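PDB 4XXF: fuculose-1-phosphate aldolase from Glaciozyma antarctica, which is a zinc-binding member of the class II aldolase and adducin family, with an AraD-like domain. Local coordinates for residues 49-61 and 73-86. Numbering follows the deposited sequence. Where two conformers were deposited one is given.
Sequences RDPENKHHFWVNP and DLILVNQEGTVIGG
Leu76 lays its CD1 methyl on one face of the Trp58 indole, 3.8 Å from the centroid of the five-membered ring. CG anti to the backbone N (chi1 -178°) carries the isobutyl end toward the indole, and chi2 near 66° turns CD1 onto it. The indole is gripped at its rim too: NE1 gives a bond to Asp50 OD2 close to the ring plane, on the carboxylate's anti lone pair, at 2.9 Å. Asp50 OD2 also forms a salt bridge with Arg19, which should help keep it charged. Further along this face of the sheet, Ile84 stands at about a right angle to His56, its CD1 3.5 Å from the imidazole centroid, while Asn53 ND2 sits over the opposite face of that ring. Strands 56-59 and 75-78 are an antiparallel pair at the margin of the chain's mixed sheet; 83-84 folds back on 75-78 through a classic bulge, Ile84 and Gly85 opposite Leu76. Phe57 and Val77 exchange two backbone bonds, as do Val59 and Ile75. On the other face, where Phe57 and Val77 touch Phe99 of helix 96-108, Val59 and Ile75 lie side by side, CG1 to CG1 3.6 Å. In the turn from Asn78 to Gly81, Gln79 bends at chi2 and holds its amide 81° from the plane of the Phe57 ring, at whose edge OE1 lies. That oxygen accepts from His55 ND1 at 3.1 Å and from a water that also bonds to Arg49 NH1.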
# COMPACT_ATOMS: atom_id res chain seq x y z
N ARG A 49 -17.32 -25.70 -10.36
CA ARG A 49 -18.12 -26.88 -10.60
C ARG A 49 -17.23 -28.05 -11.00
O ARG A 49 -16.34 -27.90 -11.83
CB ARG A 49 -19.13 -26.60 -11.70
CG ARG A 49 -20.28 -27.57 -11.78
CD ARG A 49 -21.08 -27.28 -13.01
NE ARG A 49 -21.71 -25.95 -13.06
CZ ARG A 49 -22.90 -25.67 -12.53
NH1 ARG A 49 -23.57 -26.58 -11.84
NH2 ARG A 49 -23.43 -24.46 -12.68
N ASP A 50 -17.46 -29.22 -10.40
CA ASP A 50 -16.71 -30.41 -10.81
C ASP A 50 -17.03 -30.76 -12.25
O ASP A 50 -18.18 -30.65 -12.67
CB ASP A 50 -17.04 -31.59 -9.89
CG ASP A 50 -16.16 -32.79 -10.17
OD1 ASP A 50 -16.60 -33.69 -10.91
OD2 ASP A 50 -15.02 -32.80 -9.66
N PRO A 51 -16.02 -31.19 -13.02
CA PRO A 51 -16.27 -31.45 -14.45
C PRO A 51 -16.99 -32.75 -14.73
O PRO A 51 -17.40 -32.97 -15.88
CB PRO A 51 -14.85 -31.48 -15.04
CG PRO A 51 -13.96 -31.84 -13.90
CD PRO A 51 -14.58 -31.18 -12.70
N GLU A 52 -17.14 -33.62 -13.74
CA GLU A 52 -17.82 -34.89 -13.97
C GLU A 52 -19.27 -34.85 -13.47
O GLU A 52 -20.18 -35.32 -14.15
CB GLU A 52 -17.06 -36.03 -13.30
CG GLU A 52 -17.64 -37.40 -13.56
CD GLU A 52 -16.70 -38.51 -13.16
OE1 GLU A 52 -15.84 -38.27 -12.29
OE2 GLU A 52 -16.83 -39.62 -13.72
N ASN A 53 -19.47 -34.27 -12.29
CA ASN A 53 -20.80 -34.15 -11.70
C ASN A 53 -21.13 -32.68 -11.51
O ASN A 53 -20.51 -32.01 -10.68
CB ASN A 53 -20.88 -34.91 -10.37
CG ASN A 53 -22.29 -35.00 -9.83
OD1 ASN A 53 -23.11 -34.09 -9.98
ND2 ASN A 53 -22.60 -36.12 -9.18
N LYS A 54 -22.12 -32.20 -12.24
CA LYS A 54 -22.47 -30.78 -12.26
C LYS A 54 -23.07 -30.29 -10.94
O LYS A 54 -23.25 -29.09 -10.75
CB LYS A 54 -23.45 -30.50 -13.40
CG LYS A 54 -24.82 -31.14 -13.24
CD LYS A 54 -25.66 -30.98 -14.51
CE LYS A 54 -26.90 -31.84 -14.46
NZ LYS A 54 -27.65 -31.79 -15.75
N HIS A 55 -23.40 -31.22 -10.04
CA HIS A 55 -23.98 -30.85 -8.76
C HIS A 55 -22.96 -30.93 -7.64
O HIS A 55 -23.33 -30.87 -6.46
CB HIS A 55 -25.16 -31.76 -8.41
CG HIS A 55 -26.26 -31.75 -9.43
ND1 HIS A 55 -26.95 -30.61 -9.76
CD2 HIS A 55 -26.78 -32.75 -10.18
CE1 HIS A 55 -27.86 -30.91 -10.68
NE2 HIS A 55 -27.78 -32.20 -10.95
N HIS A 56 -21.69 -31.07 -8.00
CA HIS A 56 -20.61 -31.10 -7.03
C HIS A 56 -19.68 -29.93 -7.29
O HIS A 56 -19.51 -29.53 -8.44
CB HIS A 56 -19.81 -32.40 -7.11
CG HIS A 56 -20.58 -33.61 -6.68
ND1 HIS A 56 -20.07 -34.89 -6.78
CD2 HIS A 56 -21.81 -33.74 -6.15
CE1 HIS A 56 -20.96 -35.75 -6.33
NE2 HIS A 56 -22.03 -35.08 -5.94
N PHE A 57 -19.08 -29.41 -6.23
CA PHE A 57 -18.27 -28.20 -6.31
C PHE A 57 -17.03 -28.30 -5.45
O PHE A 57 -17.09 -28.80 -4.32
CB PHE A 57 -19.10 -26.99 -5.90
CG PHE A 57 -20.38 -26.89 -6.65
CD1 PHE A 57 -21.53 -27.53 -6.21
CD2 PHE A 57 -20.42 -26.19 -7.85
CE1 PHE A 57 -22.70 -27.46 -6.94
CE2 PHE A 57 -21.58 -26.13 -8.58
CZ PHE A 57 -22.73 -26.76 -8.13
N TRP A 58 -15.91 -27.80 -5.97
CA TRP A 58 -14.69 -27.64 -5.19
C TRP A 58 -14.68 -26.24 -4.59
O TRP A 58 -15.08 -25.27 -5.24
CB TRP A 58 -13.45 -27.88 -6.06
CG TRP A 58 -13.38 -29.30 -6.52
CD1 TRP A 58 -13.85 -29.80 -7.70
CD2 TRP A 58 -12.85 -30.41 -5.80
NE1 TRP A 58 -13.64 -31.16 -7.76
CE2 TRP A 58 -13.02 -31.56 -6.60
CE3 TRP A 58 -12.23 -30.55 -4.54
CZ2 TRP A 58 -12.61 -32.83 -6.19
CZ3 TRP A 58 -11.83 -31.82 -4.14
CH2 TRP A 58 -12.01 -32.94 -4.96
N VAL A 59 -14.24 -26.14 -3.33
CA VAL A 59 -14.30 -24.87 -2.61
C VAL A 59 -13.18 -24.85 -1.58
O VAL A 59 -12.69 -25.89 -1.15
CB VAL A 59 -15.70 -24.67 -1.95
CG1 VAL A 59 -15.95 -25.74 -0.91
CG2 VAL A 59 -15.86 -23.28 -1.34
N ASN A 60 -12.78 -23.64 -1.19
CA ASN A 60 -11.86 -23.48 -0.07
C ASN A 60 -12.50 -23.91 1.25
O ASN A 60 -13.69 -23.70 1.46
CB ASN A 60 -11.41 -22.03 0.02
CG ASN A 60 -12.56 -21.05 0.09
OD1 ASN A 60 -13.37 -20.94 -0.84
ND2 ASN A 60 -12.65 -20.33 1.20
N PRO A 61 -11.71 -24.57 2.12
CA PRO A 61 -12.24 -25.02 3.41
C PRO A 61 -12.31 -23.86 4.41
O PRO A 61 -11.44 -22.99 4.40
CB PRO A 61 -11.23 -26.08 3.85
CG PRO A 61 -9.93 -25.61 3.25
CD PRO A 61 -10.32 -25.02 1.91
N ASP A 73 -5.87 -28.93 0.17
CA ASP A 73 -6.83 -28.37 1.11
C ASP A 73 -8.25 -28.29 0.59
O ASP A 73 -9.20 -28.24 1.37
CB ASP A 73 -6.40 -26.96 1.51
CG ASP A 73 -5.10 -26.94 2.28
OD1 ASP A 73 -5.02 -27.59 3.33
OD2 ASP A 73 -4.16 -26.25 1.82
N LEU A 74 -8.41 -28.23 -0.74
CA LEU A 74 -9.74 -28.04 -1.31
C LEU A 74 -10.68 -29.17 -0.95
O LEU A 74 -10.28 -30.35 -0.95
CB LEU A 74 -9.67 -27.94 -2.83
CG LEU A 74 -8.88 -26.79 -3.42
CD1 LEU A 74 -9.07 -26.82 -4.93
CD2 LEU A 74 -9.33 -25.44 -2.82
N ILE A 75 -11.94 -28.83 -0.70
CA ILE A 75 -12.94 -29.83 -0.38
C ILE A 75 -14.00 -29.90 -1.46
O ILE A 75 -14.23 -28.93 -2.19
CB ILE A 75 -13.62 -29.55 0.98
CG1 ILE A 75 -14.09 -28.10 1.08
CG2 ILE A 75 -12.67 -29.90 2.13
CD1 ILE A 75 -15.02 -27.82 2.25
N LEU A 76 -14.65 -31.05 -1.55
CA LEU A 76 -15.72 -31.29 -2.50
C LEU A 76 -17.04 -31.28 -1.76
O LEU A 76 -17.18 -31.94 -0.74
CB LEU A 76 -15.51 -32.63 -3.21
CG LEU A 76 -16.52 -33.03 -4.28
CD1 LEU A 76 -16.45 -32.09 -5.48
CD2 LEU A 76 -16.25 -34.47 -4.71
N VAL A 77 -18.00 -30.51 -2.27
CA VAL A 77 -19.28 -30.28 -1.62
C VAL A 77 -20.41 -30.56 -2.61
O VAL A 77 -20.30 -30.19 -3.78
CB VAL A 77 -19.36 -28.82 -1.09
CG1 VAL A 77 -20.69 -28.54 -0.42
CG2 VAL A 77 -18.21 -28.54 -0.13
N ASN A 78 -21.50 -31.19 -2.17
CA ASN A 78 -22.60 -31.38 -3.10
C ASN A 78 -23.53 -30.16 -3.07
O ASN A 78 -23.27 -29.19 -2.34
CB ASN A 78 -23.36 -32.70 -2.83
CG ASN A 78 -24.08 -32.74 -1.49
OD1 ASN A 78 -24.25 -31.72 -0.83
ND2 ASN A 78 -24.50 -33.93 -1.09
N GLN A 79 -24.56 -30.18 -3.89
CA GLN A 79 -25.41 -29.01 -4.08
C GLN A 79 -26.03 -28.53 -2.78
O GLN A 79 -26.22 -27.33 -2.58
CB GLN A 79 -26.52 -29.31 -5.09
CG GLN A 79 -27.19 -28.07 -5.66
CD GLN A 79 -26.53 -27.56 -6.93
OE1 GLN A 79 -26.24 -28.33 -7.85
NE2 GLN A 79 -26.29 -26.26 -6.99
N GLU A 80 -26.32 -29.46 -1.87
CA GLU A 80 -26.99 -29.12 -0.63
C GLU A 80 -26.04 -28.84 0.54
O GLU A 80 -26.48 -28.63 1.67
CB GLU A 80 -27.98 -30.23 -0.23
CG GLU A 80 -27.40 -31.64 -0.13
CD GLU A 80 -27.64 -32.48 -1.39
OE1 GLU A 80 -28.04 -33.66 -1.25
OE2 GLU A 80 -27.42 -31.97 -2.50
N GLY A 81 -24.74 -28.82 0.27
CA GLY A 81 -23.78 -28.39 1.27
C GLY A 81 -23.04 -29.47 2.03
O GLY A 81 -22.20 -29.16 2.87
N THR A 82 -23.34 -30.73 1.75
CA THR A 82 -22.64 -31.83 2.41
C THR A 82 -21.20 -31.94 1.88
O THR A 82 -20.98 -31.98 0.68
CB THR A 82 -23.37 -33.17 2.20
OG1 THR A 82 -24.73 -33.02 2.58
CG2 THR A 82 -22.73 -34.27 3.04
N VAL A 83 -20.23 -31.95 2.79
CA VAL A 83 -18.84 -32.17 2.41
C VAL A 83 -18.66 -33.65 2.10
O VAL A 83 -18.85 -34.50 2.97
CB VAL A 83 -17.86 -31.73 3.52
CG1 VAL A 83 -16.43 -32.00 3.11
CG2 VAL A 83 -18.06 -30.26 3.85
N ILE A 84 -18.30 -33.96 0.86
CA ILE A 84 -18.29 -35.36 0.43
C ILE A 84 -16.92 -35.84 -0.05
O ILE A 84 -16.76 -37.00 -0.42
CB ILE A 84 -19.31 -35.60 -0.70
CG1 ILE A 84 -19.03 -34.68 -1.90
CG2 ILE A 84 -20.74 -35.42 -0.19
CD1 ILE A 84 -19.79 -35.08 -3.16
N GLY A 85 -15.92 -34.97 -0.03
CA GLY A 85 -14.59 -35.40 -0.41
C GLY A 85 -13.52 -34.35 -0.22
O GLY A 85 -13.82 -33.20 0.07
N GLY A 86 -12.26 -34.76 -0.38
CA GLY A 86 -11.14 -33.84 -0.34
C GLY A 86 -10.76 -33.35 1.03
O GLY A 86 -11.20 -33.87 2.06
O HOH W 1 -25.83 -26.99 -10.20